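PDB 6Y0R: chitooligosaccharide oxidase from Gibberella zeae, which oxidises the C1 hydroxyl of chitooligosaccharides to the lactone, using a bicovalently bound FAD and passing the electrons to molecular oxygen to give hydrogen peroxide. Local coordinates for residues I183-V188 against V220-Q225; D113-V118 against K127-A132; H162-G167 against W207-A212. One frame throughout, in Å; residues are numbered along the deposited sequence.

Contact 1 (I183-V188 against V220-Q225)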
loop_
_atom_site.group_PDB
_atom_site.type_symbol
_atom_site.label_atom_id
_atom_site.label_comp_id
_atom_site.label_asym_id
_atom_site.label_seq_id
_atom_site.Cartn_x
_atom_site.Cartn_y
_atom_site.Cartn_z
ATOM N N ILE A 183 -13.628 10.032 4.597
ATOM C CA ILE A 183 -14.972 10.655 4.499
ATOM C C ILE A 183 -14.942 11.829 3.520
ATOM O O ILE A 183 -16.037 12.323 3.184
ATOM C CB ILE A 183 -15.483 11.072 5.885
ATOM C CG1 ILE A 183 -14.594 12.119 6.547
ATOM C CG2 ILE A 183 -15.678 9.845 6.749
ATOM C CD1 ILE A 183 -15.175 12.605 7.873
ATOM N N GLY A 184 -13.783 12.290 3.100
ATOM C CA GLY A 184 -13.707 13.395 2.131
ATOM C C GLY A 184 -12.337 13.542 1.548
ATOM O O GLY A 184 -11.406 12.969 2.087
ATOM N N ALA A 185 -12.211 14.283 0.457
ATOM C CA ALA A 185 -10.897 14.591 -0.139
ATOM C C ALA A 185 -10.987 15.894 -0.924
ATOM O O ALA A 185 -12.073 16.231 -1.440
ATOM C CB ALA A 185 -10.420 13.461 -1.050
ATOM N N THR A 186 -9.868 16.567 -1.015
ATOM C CA THR A 186 -9.692 17.730 -1.885
ATOM C C THR A 186 -8.738 17.328 -2.996
ATOM O O THR A 186 -7.618 16.837 -2.705
ATOM C CB THR A 186 -9.278 18.943 -1.051
ATOM O OG1 THR A 186 -10.271 19.085 -0.031
ATOM C CG2 THR A 186 -9.186 20.188 -1.899
ATOM N N VAL A 187 -9.131 17.594 -4.250
ATOM C CA VAL A 187 -8.357 17.143 -5.434
ATOM C C VAL A 187 -8.141 18.335 -6.348
ATOM O O VAL A 187 -9.137 19.068 -6.606
ATOM C CB VAL A 187 -9.094 16.012 -6.173
ATOM C CG1 VAL A 187 -8.223 15.496 -7.308
ATOM C CG2 VAL A 187 -9.528 14.900 -5.241
ATOM N N VAL A 188 -6.913 18.495 -6.796
ATOM C CA VAL A 188 -6.553 19.409 -7.902
ATOM C C VAL A 188 -6.783 18.613 -9.185
ATOM O O VAL A 188 -5.977 17.705 -9.486
ATOM C CB VAL A 188 -5.133 19.970 -7.800
ATOM C CG1 VAL A 188 -4.787 20.806 -9.037
ATOM C CG2 VAL A 188 -4.963 20.785 -6.502
ATOM N N VAL A 220 -4.787 16.710 -2.481
ATOM C CA VAL A 220 -3.976 17.669 -1.655
ATOM C C VAL A 220 -4.466 17.660 -0.203
ATOM O O VAL A 220 -3.743 18.230 0.622
ATOM C CB VAL A 220 -4.024 19.104 -2.217
ATOM C CG1 VAL A 220 -3.277 19.195 -3.518
ATOM C CG2 VAL A 220 -5.453 19.580 -2.384
ATOM N N GLU A 221 -5.595 17.046 0.085
ATOM C CA GLU A 221 -6.126 16.827 1.457
ATOM C C GLU A 221 -7.004 15.583 1.477
ATOM O O GLU A 221 -7.849 15.360 0.577
ATOM C CB GLU A 221 -6.924 18.041 1.945
ATOM C CG GLU A 221 -7.170 18.024 3.449
ATOM C CD GLU A 221 -8.056 19.162 3.948
ATOM O OE1 GLU A 221 -7.491 20.180 4.377
ATOM O OE2 GLU A 221 -9.315 19.017 3.910
ATOM N N LEU A 222 -6.877 14.820 2.542
ATOM C CA LEU A 222 -7.715 13.663 2.831
ATOM C C LEU A 222 -8.352 13.898 4.184
ATOM O O LEU A 222 -7.621 14.318 5.095
ATOM C CB LEU A 222 -6.857 12.395 2.880
ATOM C CG LEU A 222 -6.246 12.032 1.531
ATOM C CD1 LEU A 222 -5.134 11.019 1.686
ATOM C CD2 LEU A 222 -7.350 11.502 0.635
ATOM N N GLU A 223 -9.637 13.616 4.290
ATOM C CA GLU A 223 -10.347 13.720 5.580
ATOM C C GLU A 223 -10.762 12.321 5.994
ATOM O O GLU A 223 -11.299 11.576 5.184
ATOM C CB GLU A 223 -11.551 14.655 5.474
ATOM C CG GLU A 223 -12.225 14.868 6.825
ATOM C CD GLU A 223 -13.198 16.033 6.894
ATOM O OE1 GLU A 223 -13.757 16.418 5.815
ATOM O OE2 GLU A 223 -13.379 16.553 8.029
ATOM N N PHE A 224 -10.626 12.008 7.273
ATOM C CA PHE A 224 -10.950 10.683 7.841
ATOM C C PHE A 224 -11.760 10.821 9.130
ATOM O O PHE A 224 -11.571 11.795 9.873
ATOM C CB PHE A 224 -9.672 9.929 8.234
ATOM C CG PHE A 224 -8.694 9.672 7.113
ATOM C CD1 PHE A 224 -7.797 10.650 6.724
ATOM C CD2 PHE A 224 -8.735 8.457 6.431
ATOM C CE1 PHE A 224 -6.915 10.416 5.678
ATOM C CE2 PHE A 224 -7.860 8.222 5.380
ATOM C CZ PHE A 224 -6.938 9.195 5.030
ATOM N N GLN A 225 -12.536 9.801 9.423
ATOM C CA GLN A 225 -13.111 9.584 10.769
ATOM C C GLN A 225 -12.118 8.703 11.526
ATOM O O GLN A 225 -12.033 7.484 11.230
ATOM C CB GLN A 225 -14.491 8.937 10.707
ATOM C CG GLN A 225 -15.088 8.708 12.097
ATOM C CD GLN A 225 -15.153 9.973 12.930
ATOM O OE1 GLN A 225 -15.669 10.988 12.477
ATOM N NE2 GLN A 225 -14.589 9.945 14.138
HETATM O O HOH W 1 -10.400 17.256 2.164
#
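Val220 N donates a hydrogen bond of 2.8 Å to Thr186 O, and Val220 CG2 lies 3.5 Å from Thr186 O and also touches Thr186 CG2. The other branch, CG1, set trans to the carbonyl carbon (chi1 -69°), reaches Val188 CG2 at 3.8 Å, with the two side chains roughly at right angles. Glu221 N also points to Thr186 O, but only weakly, so Val220 and Glu221 together face one residue in a classic beta bulge. In return Glu221 O takes Thr186 N at 2.8 Å and a CA-H...O contact from Ala185. The extended Glu221 side chain rises on the same face as Thr186, where one water joins Thr186 OG1 to Glu221 OE2, donating to the carboxylate; CB of each residue touches the other. On the opposite face, Leu222 CD2 meets Ala185 CB at 4.0 Å across a non-hydrogen-bonded pair. Glu223 N bonds to Gly184 O at 2.9 Å. Glu223 O accepts Ile183 N at 2.9 Å and, weakly, Gly184 N, a second classic bulge. The Glu223 side chain crosses that of Ile183, CG to CG1 at 3.6 Å, while OE2 is held by Thr125 OG1. Phe224 turns from Ile183 to pack on Ile128 and Leu149, and Gln225 CB borders Ile183 CG2. The short axes run at 176°: this is a twice-bulged antiparallel pair within the beta sheet of the PCMH-type FAD-binding domain.

Contact 2 (D113-V118 against K127-A132)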
loop_
_atom_site.group_PDB
_atom_site.type_symbol
_atom_site.label_atom_id
_atom_site.label_comp_id
_atom_site.label_asym_id
_atom_site.label_seq_id
_atom_site.Cartn_x
_atom_site.Cartn_y
_atom_site.Cartn_z
ATOM N N ASP A 113 6.005 16.080 -0.331
ATOM C CA ASP A 113 6.464 15.756 1.049
ATOM C C ASP A 113 6.825 17.028 1.848
ATOM O O ASP A 113 7.089 16.850 3.056
ATOM C CB ASP A 113 7.576 14.711 1.122
ATOM C CG ASP A 113 8.963 15.088 0.640
ATOM O OD1 ASP A 113 9.181 16.296 0.321
ATOM O OD2 ASP A 113 9.824 14.166 0.541
ATOM N N ARG A 114 6.746 18.238 1.275
ATOM C CA ARG A 114 6.839 19.480 2.101
ATOM C C ARG A 114 5.503 19.765 2.791
ATOM O O ARG A 114 5.440 20.640 3.688
ATOM C CB ARG A 114 7.262 20.685 1.252
ATOM C CG ARG A 114 8.507 20.512 0.412
ATOM C CD ARG A 114 9.749 20.038 1.131
ATOM N NE ARG A 114 10.952 20.287 0.359
ATOM C CZ ARG A 114 11.480 19.440 -0.511
ATOM N NH1 ARG A 114 12.563 19.781 -1.178
ATOM N NH2 ARG A 114 10.932 18.246 -0.729
ATOM N N MET A 115 4.416 19.128 2.356
ATOM C CA MET A 115 3.065 19.359 2.882
ATOM C C MET A 115 2.644 18.130 3.702
ATOM O O MET A 115 2.185 17.133 3.125
ATOM C CB MET A 115 2.117 19.671 1.727
ATOM C CG MET A 115 2.297 21.077 1.218
ATOM S SD MET A 115 1.087 21.426 -0.106
ATOM C CE MET A 115 1.875 20.460 -1.366
ATOM N N TYR A 116 2.800 18.208 5.029
ATOM C CA TYR A 116 2.679 17.021 5.909
ATOM C C TYR A 116 1.801 17.370 7.113
ATOM O O TYR A 116 1.873 16.674 8.127
ATOM C CB TYR A 116 4.063 16.470 6.263
ATOM C CG TYR A 116 5.037 17.442 6.876
ATOM C CD1 TYR A 116 4.943 17.784 8.216
ATOM C CD2 TYR A 116 6.082 17.951 6.136
ATOM C CE1 TYR A 116 5.839 18.678 8.784
ATOM C CE2 TYR A 116 6.987 18.846 6.686
ATOM C CZ TYR A 116 6.861 19.202 8.011
ATOM O OH TYR A 116 7.790 20.055 8.540
ATOM N N SER A 117 0.908 18.354 6.966
ATOM C CA SER A 117 0.002 18.808 8.048
ATOM C C SER A 117 -0.935 17.676 8.461
ATOM O O SER A 117 -1.535 17.026 7.573
ATOM C CB SER A 117 -0.789 20.021 7.594
ATOM O OG SER A 117 -1.790 20.308 8.538
ATOM N N VAL A 118 -1.073 17.434 9.759
ATOM C CA VAL A 118 -2.114 16.557 10.333
ATOM C C VAL A 118 -2.922 17.398 11.305
ATOM O O VAL A 118 -2.304 17.883 12.307
ATOM C CB VAL A 118 -1.471 15.371 11.068
ATOM C CG1 VAL A 118 -2.544 14.491 11.688
ATOM C CG2 VAL A 118 -0.519 14.596 10.186
ATOM N N LYS A 127 -8.048 16.122 9.108
ATOM C CA LYS A 127 -7.683 16.563 7.755
ATOM C C LYS A 127 -6.179 16.417 7.657
ATOM O O LYS A 127 -5.438 17.020 8.483
ATOM C CB LYS A 127 -8.105 18.011 7.530
ATOM C CG LYS A 127 -9.613 18.158 7.511
ATOM C CD LYS A 127 -10.093 19.568 7.274
ATOM C CE LYS A 127 -11.583 19.584 7.030
ATOM N NZ LYS A 127 -12.184 20.846 7.517
ATOM N N ILE A 128 -5.720 15.625 6.692
ATOM C CA ILE A 128 -4.293 15.274 6.565
ATOM C C ILE A 128 -3.835 15.526 5.137
ATOM O O ILE A 128 -4.531 15.100 4.201
ATOM C CB ILE A 128 -4.059 13.826 6.993
ATOM C CG1 ILE A 128 -4.761 13.537 8.324
ATOM C CG2 ILE A 128 -2.573 13.549 7.006
ATOM C CD1 ILE A 128 -4.629 12.093 8.796
ATOM N N GLN A 129 -2.709 16.185 5.010
ATOM C CA GLN A 129 -2.035 16.358 3.711
ATOM C C GLN A 129 -1.415 15.030 3.319
ATOM O O GLN A 129 -0.882 14.316 4.158
ATOM C CB GLN A 129 -1.045 17.514 3.763
ATOM C CG GLN A 129 -1.782 18.851 3.973
ATOM C CD GLN A 129 -0.850 20.043 3.944
ATOM O OE1 GLN A 129 0.273 20.022 4.458
ATOM N NE2 GLN A 129 -1.257 21.073 3.205
ATOM N N PRO A 130 -1.492 14.636 2.040
ATOM C CA PRO A 130 -1.002 13.307 1.641
ATOM C C PRO A 130 0.515 13.122 1.741
ATOM O O PRO A 130 0.965 11.990 1.803
ATOM C CB PRO A 130 -1.418 13.192 0.165
ATOM C CG PRO A 130 -1.534 14.640 -0.283
ATOM C CD PRO A 130 -2.067 15.399 0.926
ATOM N N GLY A 131 1.281 14.208 1.747
ATOM C CA GLY A 131 2.730 14.173 1.963
ATOM C C GLY A 131 3.122 13.815 3.406
ATOM O O GLY A 131 4.279 13.567 3.612
ATOM N N ALA A 132 2.176 13.710 4.326
ATOM C CA ALA A 132 2.451 13.219 5.687
ATOM C C ALA A 132 2.817 11.727 5.603
ATOM O O ALA A 132 1.991 10.935 5.089
ATOM C CB ALA A 132 1.253 13.409 6.558
HETATM O O HOH W 2 6.652 14.513 4.726
HETATM O O HOH W 3 0.784 16.829 0.813
HETATM O O HOH W 4 -4.121 19.321 7.343
#
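Ser117 O receives Gln129 N in a backbone hydrogen bond of 2.9 Å, next to the antiparallel non-hydrogen-bonded pair of Val118 and Ile128, before the 127-132 chain folds into a type I turn from Gln129 to Ala132. The Gln129 side chain then repays the bond: CG stands trans to the carbonyl carbon (chi1 -66°) and the extended chain carries OE1 to Ser117 N at 3.1 Å, the donor tilted 27° from the amide plane. The Gln129 and Met115 side chains cross at about a right angle, OE1 lying 3.3 Å from Met115 CB, and Ser117 CB closes on the same oxygen. Val118 and Ile128 lie side by side and point the same way, CG2 to CG2 at 3.9 Å. Tyr116 CB rests on Ala132 CA at 3.7 Å. Three waters also span the segments: one donates to both Asp113 O and Gly131 O, another takes Gly131 N and donates to Met115 O, and a third links Lys127 O with Ser117 OG. Asp113 pairs with Arg114 and, through OD2, with Arg133. Within the PCMH-type FAD-binding region, the Gln129-Ala132 turn presents Pro130 to FAD. Helix 134-145 covers Val118 and Ala132 through Leu141 and Val137, while strand 218-228 pairs with strand 125-128 along the edge opposite strand 118-120, its Phe224 packing on Ile128.

Contact 3 (H162-G167 against W207-A212). With FAD (flavin-adenine dinucleotide), chain B.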
loop_
_atom_site.group_PDB
_atom_site.type_symbol
_atom_site.label_atom_id
_atom_site.label_comp_id
_atom_site.label_asym_id
_atom_site.label_seq_id
_atom_site.Cartn_x
_atom_site.Cartn_y
_atom_site.Cartn_z
ATOM N N HIS A 162 -0.524 5.391 -0.076
ATOM C CA HIS A 162 -1.037 4.277 0.744
ATOM C C HIS A 162 -2.554 4.261 0.714
ATOM O O HIS A 162 -3.149 3.242 0.385
ATOM C CB HIS A 162 -0.535 4.504 2.189
ATOM C CG HIS A 162 -0.622 3.310 3.069
ATOM N ND1 HIS A 162 -1.390 3.267 4.226
ATOM C CD2 HIS A 162 0.043 2.147 2.992
ATOM C CE1 HIS A 162 -1.154 2.086 4.808
ATOM N NE2 HIS A 162 -0.288 1.396 4.084
ATOM N N ALA A 163 -3.172 5.391 1.087
ATOM C CA ALA A 163 -4.644 5.480 1.230
ATOM C C ALA A 163 -5.330 5.488 -0.136
ATOM O O ALA A 163 -6.454 4.999 -0.199
ATOM C CB ALA A 163 -5.050 6.720 1.987
ATOM N N LEU A 164 -4.703 6.008 -1.175
ATOM C CA LEU A 164 -5.363 6.084 -2.509
ATOM C C LEU A 164 -5.459 4.706 -3.157
ATOM O O LEU A 164 -6.181 4.573 -4.176
ATOM C CB LEU A 164 -4.618 7.106 -3.361
ATOM C CG LEU A 164 -4.743 8.563 -2.890
ATOM C CD1 LEU A 164 -3.829 9.454 -3.704
ATOM C CD2 LEU A 164 -6.175 9.056 -2.873
ATOM N N HIS A 165 -4.743 3.705 -2.642
ATOM C CA HIS A 165 -4.806 2.325 -3.200
ATOM C C HIS A 165 -5.272 1.308 -2.172
ATOM O O HIS A 165 -5.424 0.126 -2.575
ATOM C CB HIS A 165 -3.431 1.927 -3.751
ATOM C CG HIS A 165 -2.940 2.948 -4.718
ATOM N ND1 HIS A 165 -3.275 2.966 -6.044
ATOM C CD2 HIS A 165 -2.174 4.036 -4.502
ATOM C CE1 HIS A 165 -2.685 4.002 -6.644
ATOM N NE2 HIS A 165 -2.072 4.734 -5.654
ATOM N N GLY A 166 -5.436 1.675 -0.901
ATOM C CA GLY A 166 -5.946 0.706 0.072
ATOM C C GLY A 166 -5.440 1.059 1.452
ATOM O O GLY A 166 -5.967 2.030 2.065
ATOM N N GLY A 167 -4.365 0.382 1.823
ATOM C CA GLY A 167 -3.639 0.640 3.082
ATOM C C GLY A 167 -3.935 -0.416 4.120
ATOM O O GLY A 167 -4.902 -0.277 4.865
ATOM N N TRP A 207 -15.433 7.850 -5.084
ATOM C CA TRP A 207 -15.353 6.399 -5.364
ATOM C C TRP A 207 -13.974 6.094 -5.993
ATOM O O TRP A 207 -13.359 5.094 -5.552
ATOM C CB TRP A 207 -16.517 5.969 -6.247
ATOM C CG TRP A 207 -16.562 4.517 -6.547
ATOM C CD1 TRP A 207 -17.122 3.525 -5.822
ATOM C CD2 TRP A 207 -16.027 3.893 -7.725
ATOM N NE1 TRP A 207 -16.973 2.330 -6.450
ATOM C CE2 TRP A 207 -16.300 2.524 -7.620
ATOM C CE3 TRP A 207 -15.373 4.398 -8.856
ATOM C CZ2 TRP A 207 -15.903 1.615 -8.603
ATOM C CZ3 TRP A 207 -15.008 3.498 -9.840
ATOM C CH2 TRP A 207 -15.260 2.140 -9.693
ATOM N N GLY A 208 -13.592 6.776 -7.090
ATOM C CA GLY A 208 -12.350 6.435 -7.786
ATOM C C GLY A 208 -11.138 6.646 -6.928
ATOM O O GLY A 208 -10.152 5.882 -7.080
ATOM N N ILE A 209 -11.125 7.706 -6.102
ATOM C CA ILE A 209 -9.921 8.047 -5.285
ATOM C C ILE A 209 -9.700 6.933 -4.261
ATOM O O ILE A 209 -8.549 6.747 -3.853
ATOM C CB ILE A 209 -10.073 9.455 -4.678
ATOM C CG1 ILE A 209 -9.366 10.483 -5.572
ATOM C CG2 ILE A 209 -9.606 9.591 -3.235
ATOM C CD1 ILE A 209 -9.960 10.629 -6.879
ATOM N N ARG A 210 -10.766 6.267 -3.847
ATOM C CA ARG A 210 -10.733 5.215 -2.801
ATOM C C ARG A 210 -10.364 3.903 -3.490
ATOM O O ARG A 210 -11.187 2.995 -3.537
ATOM C CB ARG A 210 -12.032 5.193 -1.986
ATOM C CG ARG A 210 -12.216 6.438 -1.116
ATOM C CD ARG A 210 -13.432 6.293 -0.220
ATOM N NE ARG A 210 -14.594 6.286 -1.110
ATOM C CZ ARG A 210 -15.812 5.796 -0.827
ATOM N NH1 ARG A 210 -16.757 5.838 -1.774
ATOM N NH2 ARG A 210 -16.067 5.217 0.344
ATOM N N GLY A 211 -9.148 3.841 -4.046
ATOM C CA GLY A 211 -8.581 2.581 -4.549
ATOM C C GLY A 211 -7.834 2.770 -5.851
ATOM O O GLY A 211 -6.955 1.907 -6.183
ATOM N N ALA A 212 -8.130 3.831 -6.610
ATOM C CA ALA A 212 -7.450 4.114 -7.901
ATOM C C ALA A 212 -7.088 5.594 -7.951
ATOM O O ALA A 212 -7.106 6.241 -8.998
ATOM C CB ALA A 212 -8.366 3.688 -9.038
HETATM P PA FAD B . 4.448 7.280 -3.946
HETATM O O1A FAD B . 5.489 6.574 -4.715
HETATM O O2A FAD B . 4.627 8.699 -3.585
HETATM O O5B FAD B . 3.038 7.156 -4.676
HETATM C C5B FAD B . 2.419 5.893 -4.926
HETATM C C4B FAD B . 1.381 6.049 -6.022
HETATM O O4B FAD B . 0.332 6.942 -5.568
HETATM C C3B FAD B . 1.848 6.667 -7.356
HETATM O O3B FAD B . 1.022 6.223 -8.440
HETATM C C2B FAD B . 1.619 8.154 -7.121
HETATM O O2B FAD B . 1.553 8.941 -8.313
HETATM C C1B FAD B . 0.320 8.123 -6.363
HETATM N N9A FAD B . 0.100 9.263 -5.486
HETATM C C8A FAD B . 0.808 9.556 -4.350
HETATM N N7A FAD B . 0.380 10.665 -3.759
HETATM C C5A FAD B . -0.658 11.113 -4.568
HETATM C C6A FAD B . -1.506 12.234 -4.487
HETATM N N6A FAD B . -1.432 13.098 -3.471
HETATM N N1A FAD B . -2.427 12.424 -5.473
HETATM C C2A FAD B . -2.443 11.532 -6.483
HETATM N N3A FAD B . -1.712 10.426 -6.650
HETATM C C4A FAD B . -0.822 10.268 -5.652
HETATM N N1 FAD B . 1.491 -1.146 2.077
HETATM C C2 FAD B . 0.524 -1.605 2.885
HETATM O O2 FAD B . -0.696 -1.653 2.484
HETATM N N3 FAD B . 0.835 -1.988 4.159
HETATM C C4 FAD B . 2.117 -1.944 4.681
HETATM O O4 FAD B . 2.333 -2.294 5.854
HETATM C C4X FAD B . 3.155 -1.453 3.852
HETATM N N5 FAD B . 4.392 -1.343 4.342
HETATM C C5X FAD B . 5.343 -0.736 3.552
HETATM C C6 FAD B . 6.650 -0.535 4.074
HETATM C C7 FAD B . 7.640 0.051 3.302
HETATM C C7M FAD B . 9.040 0.237 3.854
HETATM C C8 FAD B . 7.323 0.525 1.963
HETATM C C8M FAD B . 8.311 1.283 1.100
HETATM C C9 FAD B . 6.033 0.275 1.450
HETATM C C9A FAD B . 5.044 -0.351 2.221
HETATM N N10 FAD B . 3.750 -0.550 1.708
HETATM C C10 FAD B . 2.742 -1.079 2.523
HETATM C "C1'" FAD B . 3.401 -0.194 0.330
HETATM C "C2'" FAD B . 2.818 1.218 0.251
HETATM O "O2'" FAD B . 1.466 1.233 0.712
HETATM C "C3'" FAD B . 2.884 1.665 -1.187
HETATM O "O3'" FAD B . 4.285 1.649 -1.546
HETATM C "C4'" FAD B . 2.268 3.058 -1.337
HETATM O "O4'" FAD B . 1.744 3.264 -2.661
HETATM C "C5'" FAD B . 3.309 4.095 -1.023
HETATM O "O5'" FAD B . 2.724 5.410 -0.958
HETATM P P FAD B . 3.702 6.648 -1.107
HETATM O O1P FAD B . 2.901 7.891 -0.996
HETATM O O2P FAD B . 4.898 6.519 -0.236
HETATM O O3P FAD B . 4.266 6.402 -2.607
HETATM O O HOH W 5 -6.422 -0.559 -5.038
#
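Leu164 stands between Ile209 and the FAD, one methyl for each. CD1 sits over the face of the adenine, 3.7 Å from FAD C4A, while CD2 presses on Ile209 CG2 at 3.5 Å, tighter than usual for two carbons; the two side chains lie alongside, pointing the same way. His165 serves the neighbouring ribose: with CG trans to its carbonyl carbon (chi1 -54°), its ring turns an edge to the sugar and NE2 donates to FAD O4B at 3.3 Å. The backbones meet behind these groups. Leu164 O receives a weak, strongly bent hydrogen bond from Gly211 N (N-H...O 120°), and Leu164 also has a backbone hydrogen bond with Gly213. Gly211 N is shared, since it bonds weakly to Ile209 O as well, closing an inverse gamma turn centred on Arg210. That places Leu164 O and Ile209 O, both acceptors, 3.2 Å apart. A water donates to His165 O and to Gly211 O, the latter at 2.8 Å; Gly211 O is gripped a second time by Trp462 NE1. Gly211 has a positive phi (140°), a value readily accessible to glycine. Gly166, likewise positive in phi, turns the chain out of its helix so that Gly167 CA lies above one face of the His162 ring, toward its rim, and reaches FAD O2 at 3.8 Å. Further out, Asn446 holds His162 O, and Tyr444 OH, itself bonded to FAD, holds Gly167 N. The ends of helices 159-165 and 203-212 thus meet beside the adenosine part of the cofactor, with Val219 of strand 218-228 packed on both Leu164 and Ile209, Met182 of strand 182-188 against Ile209, and helix 466-476 touching Trp207 and Ala212 through Leu469.

In the fold
All three contacts lie in the FAD-binding region, at different distances from the cofactor. Contacts 1 and 2, centres about 11 Å apart, share a sheet: strands 218-228 and 125-128 are neighbours, joined by a probable hydrogen bond from Ile128 N to Leu222 O at 2.8 Å. Contact 3 also lies about 11 Å from contact 1, centre to centre; helix 203-212 is followed in the chain by strand 218-228, and the segments of the two contacts alternate along the chain. Contacts 2 and 3 are about 16 Å apart between centres. Contact 3 touches FAD at adenine, ribose and flavin, contact 2 reaches it through Pro130, and in contact 1 the Val220 side chain stays about 6 Å away.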